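Local coordinates for protein sugar-phosphate aldolase (Thermotoga maritima, PDB 1PVT) that belongs to the class II aldolase and adducin family, with an AraD-like fold built round a mixed beta sheet, at residues D76-Y90 against L93-L107. Residues are numbered along the deposited sequence; the frame is centred on the assembly and turned at random.
Sequences DSKICLLHVLPGKHY and LHGNGKPTSEFPTHL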
loop_
_atom_site.group_PDB
_atom_site.type_symbol
_atom_site.label_atom_id
_atom_site.label_comp_id
_atom_site.label_asym_id
_atom_site.label_seq_id
_atom_site.Cartn_x
_atom_site.Cartn_y
_atom_site.Cartn_z
ATOM N N ASP A 76 -5.222 4.930 17.447
ATOM C CA ASP A 76 -5.796 5.476 16.219
ATOM C C ASP A 76 -5.392 6.931 15.997
ATOM O O ASP A 76 -5.807 7.554 15.024
ATOM C CB ASP A 76 -7.316 5.357 16.251
ATOM C CG ASP A 76 -7.955 6.404 17.126
ATOM O OD1 ASP A 76 -7.392 6.712 18.200
ATOM O OD2 ASP A 76 -9.026 6.916 16.743
ATOM N N SER A 77 -4.585 7.472 16.901
ATOM C CA SER A 77 -4.124 8.839 16.750
ATOM C C SER A 77 -2.999 8.781 15.735
ATOM O O SER A 77 -2.527 9.807 15.261
ATOM C CB SER A 77 -3.554 9.366 18.047
ATOM O OG SER A 77 -2.208 8.959 18.144
ATOM N N LYS A 78 -2.555 7.564 15.429
ATOM C CA LYS A 78 -1.479 7.349 14.464
ATOM C C LYS A 78 -2.049 7.236 13.051
ATOM O O LYS A 78 -1.331 6.883 12.121
ATOM C CB LYS A 78 -0.713 6.064 14.779
ATOM C CG LYS A 78 -0.159 5.966 16.187
ATOM C CD LYS A 78 1.130 6.755 16.373
ATOM C CE LYS A 78 1.765 6.480 17.744
ATOM N NZ LYS A 78 3.139 7.059 17.879
ATOM N N ILE A 79 -3.341 7.508 12.892
ATOM C CA ILE A 79 -3.974 7.443 11.574
ATOM C C ILE A 79 -4.522 8.815 11.212
ATOM O O ILE A 79 -5.225 9.429 12.010
ATOM C CB ILE A 79 -5.136 6.424 11.548
ATOM C CG1 ILE A 79 -4.591 5.007 11.781
ATOM C CG2 ILE A 79 -5.893 6.529 10.216
ATOM C CD1 ILE A 79 -5.647 3.920 11.773
ATOM N N CYS A 80 -4.203 9.292 10.011
ATOM C CA CYS A 80 -4.657 10.609 9.569
ATOM C C CYS A 80 -5.836 10.593 8.609
ATOM O O CYS A 80 -5.872 9.824 7.646
ATOM C CB CYS A 80 -3.504 11.389 8.918
ATOM S SG CYS A 80 -2.170 11.904 10.029
ATOM N N LEU A 81 -6.814 11.441 8.908
ATOM C CA LEU A 81 -7.976 11.606 8.052
ATOM C C LEU A 81 -7.663 12.918 7.369
ATOM O O LEU A 81 -7.402 13.921 8.028
ATOM C CB LEU A 81 -9.266 11.762 8.845
ATOM C CG LEU A 81 -10.379 12.288 7.932
ATOM C CD1 LEU A 81 -10.642 11.316 6.794
ATOM C CD2 LEU A 81 -11.634 12.493 8.740
ATOM N N LEU A 82 -7.683 12.918 6.050
ATOM C CA LEU A 82 -7.347 14.131 5.344
ATOM C C LEU A 82 -8.329 14.488 4.263
ATOM O O LEU A 82 -8.990 13.622 3.687
ATOM C CB LEU A 82 -5.977 13.977 4.708
ATOM C CG LEU A 82 -4.872 13.493 5.634
ATOM C CD1 LEU A 82 -3.649 13.203 4.787
ATOM C CD2 LEU A 82 -4.580 14.539 6.717
ATOM N N HIS A 83 -8.421 15.780 3.991
ATOM C CA HIS A 83 -9.277 16.252 2.926
ATOM C C HIS A 83 -8.291 16.782 1.889
ATOM O O HIS A 83 -7.516 17.714 2.159
ATOM C CB HIS A 83 -10.217 17.355 3.415
ATOM C CG HIS A 83 -11.221 17.784 2.389
ATOM N ND1 HIS A 83 -11.936 16.885 1.626
ATOM C CD2 HIS A 83 -11.628 19.015 1.999
ATOM C CE1 HIS A 83 -12.738 17.543 0.808
ATOM N NE2 HIS A 83 -12.571 18.837 1.014
ATOM N N VAL A 84 -8.301 16.150 0.718
ATOM C CA VAL A 84 -7.405 16.521 -0.363
ATOM C C VAL A 84 -8.064 17.504 -1.324
ATOM O O VAL A 84 -8.969 17.159 -2.099
ATOM C CB VAL A 84 -6.920 15.266 -1.120
ATOM C CG1 VAL A 84 -6.026 15.656 -2.276
ATOM C CG2 VAL A 84 -6.152 14.363 -0.167
ATOM N N LEU A 85 -7.595 18.746 -1.236
ATOM C CA LEU A 85 -8.093 19.828 -2.062
ATOM C C LEU A 85 -7.027 20.270 -3.020
ATOM O O LEU A 85 -5.878 20.505 -2.626
ATOM C CB LEU A 85 -8.500 21.019 -1.203
ATOM C CG LEU A 85 -9.775 20.765 -0.407
ATOM C CD1 LEU A 85 -9.996 21.917 0.542
ATOM C CD2 LEU A 85 -10.957 20.567 -1.362
ATOM N N PRO A 86 -7.395 20.392 -4.298
ATOM C CA PRO A 86 -6.438 20.822 -5.312
ATOM C C PRO A 86 -5.667 22.010 -4.766
ATOM O O PRO A 86 -5.989 22.557 -3.704
ATOM C CB PRO A 86 -7.333 21.205 -6.484
ATOM C CG PRO A 86 -8.481 20.240 -6.352
ATOM C CD PRO A 86 -8.749 20.248 -4.865
ATOM N N GLY A 87 -4.648 22.420 -5.493
ATOM C CA GLY A 87 -3.882 23.548 -5.028
ATOM C C GLY A 87 -2.685 23.015 -4.303
ATOM O O GLY A 87 -2.193 21.934 -4.622
ATOM N N LYS A 88 -2.225 23.761 -3.311
ATOM C CA LYS A 88 -1.047 23.366 -2.561
ATOM C C LYS A 88 -1.395 23.044 -1.117
ATOM O O LYS A 88 -0.513 22.781 -0.292
ATOM C CB LYS A 88 -0.014 24.494 -2.623
ATOM C CG LYS A 88 0.409 24.854 -4.051
ATOM C CD LYS A 88 1.107 26.207 -4.119
ATOM C CE LYS A 88 2.320 26.259 -3.191
ATOM N NZ LYS A 88 2.962 27.611 -3.188
ATOM N N HIS A 89 -2.688 23.041 -0.813
ATOM C CA HIS A 89 -3.096 22.768 0.548
ATOM C C HIS A 89 -4.068 21.632 0.749
ATOM O O HIS A 89 -4.964 21.372 -0.066
ATOM C CB HIS A 89 -3.640 24.043 1.185
ATOM C CG HIS A 89 -2.594 25.095 1.381
ATOM N ND1 HIS A 89 -1.493 24.904 2.189
ATOM C CD2 HIS A 89 -2.457 26.330 0.843
ATOM C CE1 HIS A 89 -0.721 25.976 2.142
ATOM N NE2 HIS A 89 -1.283 26.857 1.332
ATOM N N TYR A 90 -3.837 20.945 1.860
ATOM C CA TYR A 90 -4.656 19.829 2.288
ATOM C C TYR A 90 -4.840 20.088 3.770
ATOM O O TYR A 90 -3.971 20.700 4.409
ATOM C CB TYR A 90 -3.928 18.502 2.063
ATOM C CG TYR A 90 -2.809 18.209 3.046
ATOM C CD1 TYR A 90 -3.078 17.630 4.292
ATOM C CD2 TYR A 90 -1.479 18.457 2.709
ATOM C CE1 TYR A 90 -2.049 17.294 5.175
ATOM C CE2 TYR A 90 -0.439 18.124 3.585
ATOM C CZ TYR A 90 -0.731 17.540 4.814
ATOM O OH TYR A 90 0.301 17.183 5.661
ATOM N N LEU A 93 -8.021 16.478 9.459
ATOM C CA LEU A 93 -9.240 16.339 10.264
ATOM C C LEU A 93 -8.933 15.518 11.518
ATOM O O LEU A 93 -9.322 15.895 12.627
ATOM C CB LEU A 93 -10.346 15.646 9.455
ATOM C CG LEU A 93 -11.205 16.470 8.484
ATOM C CD1 LEU A 93 -10.323 17.226 7.502
ATOM C CD2 LEU A 93 -12.171 15.545 7.744
ATOM N N HIS A 94 -8.251 14.386 11.332
ATOM C CA HIS A 94 -7.850 13.529 12.447
ATOM C C HIS A 94 -6.352 13.217 12.326
ATOM O O HIS A 94 -5.792 13.215 11.220
ATOM C CB HIS A 94 -8.678 12.229 12.478
ATOM C CG HIS A 94 -8.339 11.317 13.628
ATOM N ND1 HIS A 94 -7.933 11.785 14.864
ATOM C CD2 HIS A 94 -8.354 9.964 13.730
ATOM C CE1 HIS A 94 -7.710 10.763 15.673
ATOM N NE2 HIS A 94 -7.959 9.647 15.010
ATOM N N GLY A 95 -5.710 12.984 13.471
ATOM C CA GLY A 95 -4.293 12.673 13.485
ATOM C C GLY A 95 -3.527 13.505 14.492
ATOM O O GLY A 95 -4.039 14.492 15.005
ATOM N N ASN A 96 -2.294 13.106 14.780
ATOM C CA ASN A 96 -1.468 13.835 15.725
ATOM C C ASN A 96 -0.254 14.436 15.048
ATOM O O ASN A 96 0.381 15.340 15.588
ATOM C CB ASN A 96 -1.037 12.916 16.859
ATOM C CG ASN A 96 -1.985 12.974 18.028
ATOM O OD1 ASN A 96 -3.181 13.207 17.858
ATOM N ND2 ASN A 96 -1.459 12.754 19.224
ATOM N N GLY A 97 0.064 13.934 13.860
ATOM C CA GLY A 97 1.200 14.453 13.120
ATOM C C GLY A 97 0.865 14.633 11.652
ATOM O O GLY A 97 -0.305 14.699 11.277
ATOM N N LYS A 98 1.888 14.735 10.816
ATOM C CA LYS A 98 1.666 14.875 9.387
ATOM C C LYS A 98 1.629 13.460 8.851
ATOM O O LYS A 98 2.192 12.552 9.457
ATOM C CB LYS A 98 2.812 15.643 8.738
ATOM C CG LYS A 98 2.871 17.085 9.164
ATOM C CD LYS A 98 4.101 17.774 8.622
ATOM C CE LYS A 98 4.004 19.284 8.803
ATOM N NZ LYS A 98 2.864 19.868 8.026
ATOM N N PRO A 99 0.964 13.243 7.712
ATOM C CA PRO A 99 0.933 11.876 7.194
ATOM C C PRO A 99 2.353 11.354 6.956
ATOM O O PRO A 99 3.352 12.037 7.219
ATOM C CB PRO A 99 0.149 12.013 5.888
ATOM C CG PRO A 99 -0.695 13.219 6.111
ATOM C CD PRO A 99 0.229 14.159 6.826
ATOM N N THR A 100 2.428 10.128 6.455
ATOM C CA THR A 100 3.701 9.498 6.164
ATOM C C THR A 100 4.423 10.219 5.034
ATOM O O THR A 100 3.805 10.862 4.194
ATOM C CB THR A 100 3.498 8.036 5.744
ATOM O OG1 THR A 100 4.662 7.581 5.047
ATOM C CG2 THR A 100 2.292 7.904 4.836
ATOM N N SER A 101 5.739 10.095 5.019
ATOM C CA SER A 101 6.544 10.706 3.979
ATOM C C SER A 101 6.050 10.270 2.592
ATOM O O SER A 101 6.053 11.068 1.655
ATOM C CB SER A 101 8.012 10.290 4.137
ATOM O OG SER A 101 8.471 10.461 5.469
ATOM N N GLU A 102 5.631 9.012 2.451
ATOM C CA GLU A 102 5.178 8.529 1.145
ATOM C C GLU A 102 3.747 8.908 0.795
ATOM O O GLU A 102 3.140 8.369 -0.134
ATOM C CB GLU A 102 5.379 7.010 1.020
ATOM C CG GLU A 102 4.728 6.154 2.080
ATOM C CD GLU A 102 5.134 4.698 1.946
ATOM O OE1 GLU A 102 6.352 4.427 1.922
ATOM O OE2 GLU A 102 4.245 3.826 1.866
ATOM N N PHE A 103 3.225 9.860 1.552
ATOM C CA PHE A 103 1.883 10.378 1.348
ATOM C C PHE A 103 1.706 10.798 -0.118
ATOM O O PHE A 103 0.738 10.403 -0.777
ATOM C CB PHE A 103 1.676 11.547 2.329
ATOM C CG PHE A 103 0.735 12.614 1.853
ATOM C CD1 PHE A 103 -0.470 12.294 1.220
ATOM C CD2 PHE A 103 1.049 13.958 2.057
ATOM C CE1 PHE A 103 -1.353 13.306 0.788
ATOM C CE2 PHE A 103 0.181 14.976 1.635
ATOM C CZ PHE A 103 -1.022 14.650 0.998
ATOM N N PRO A 104 2.654 11.584 -0.651
ATOM C CA PRO A 104 2.611 12.057 -2.035
ATOM C C PRO A 104 2.390 10.915 -3.013
ATOM O O PRO A 104 1.554 11.002 -3.924
ATOM C CB PRO A 104 3.977 12.687 -2.215
ATOM C CG PRO A 104 4.270 13.220 -0.851
ATOM C CD PRO A 104 3.861 12.084 0.029
ATOM N N THR A 105 3.154 9.842 -2.819
ATOM C CA THR A 105 3.056 8.674 -3.679
ATOM C C THR A 105 1.635 8.131 -3.668
ATOM O O THR A 105 1.016 7.978 -4.714
ATOM C CB THR A 105 4.005 7.581 -3.221
ATOM O OG1 THR A 105 5.338 8.100 -3.153
ATOM C CG2 THR A 105 3.969 6.435 -4.194
ATOM N N HIS A 106 1.122 7.851 -2.475
ATOM C CA HIS A 106 -0.241 7.343 -2.302
ATOM C C HIS A 106 -1.209 8.270 -3.004
ATOM O O HIS A 106 -2.173 7.837 -3.648
ATOM C CB HIS A 106 -0.608 7.304 -0.814
ATOM C CG HIS A 106 0.044 6.189 -0.057
ATOM N ND1 HIS A 106 -0.660 5.104 0.420
ATOM C CD2 HIS A 106 1.337 5.978 0.285
ATOM C CE1 HIS A 106 0.171 4.274 1.022
ATOM N NE2 HIS A 106 1.389 4.780 0.954
ATOM N N LEU A 107 -0.944 9.562 -2.852
ATOM C CA LEU A 107 -1.777 10.577 -3.451
ATOM C C LEU A 107 -2.009 10.242 -4.898
ATOM O O LEU A 107 -3.150 10.101 -5.339
ATOM C CB LEU A 107 -1.107 11.937 -3.363
ATOM C CG LEU A 107 -1.973 12.997 -2.692
ATOM C CD1 LEU A 107 -1.394 14.364 -2.999
ATOM C CD2 LEU A 107 -3.412 12.890 -3.191
#
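Leu81 O takes two backbone N-H groups, a firm one from Leu93 N at 3.0 Å and a weak one from His94 N at 3.4 Å. Leu93 and His94 thus both face Leu81, a classic beta bulge in an antiparallel pairing, and Leu81 N returns a bond to His94 O (3.1 Å, N-H...O angle 156°). Beside these bonds, Leu81 CD2 packs against CB and CD2 of Leu93. His94 holds CG anti to its own N (chi1 -178°), which lays the imidazole along the strand toward Asp76; NE2 gives a weak bond to OD2 there (3.4 Å), while Ile79 O sits over one ring face. Beyond Gly95 the chain swings to the other side of the strand. Pro99 rests its CG against Leu82 CD1 and its CD against Tyr90 OH, and Phe103, starting helix 103-115, turns an edge onto the Tyr90 face, centroids 5.2 Å apart with planes at 68°. Tyr49 of the neighbouring strand 45-49 touches both Tyr90 and Phe103. Val84 CG1 meets Leu107 CD2 one helical turn on. Backbone bonds therefore hold the chain at the bulge, whereas the start of the helix is seated on the sheet by apolar and aromatic packing.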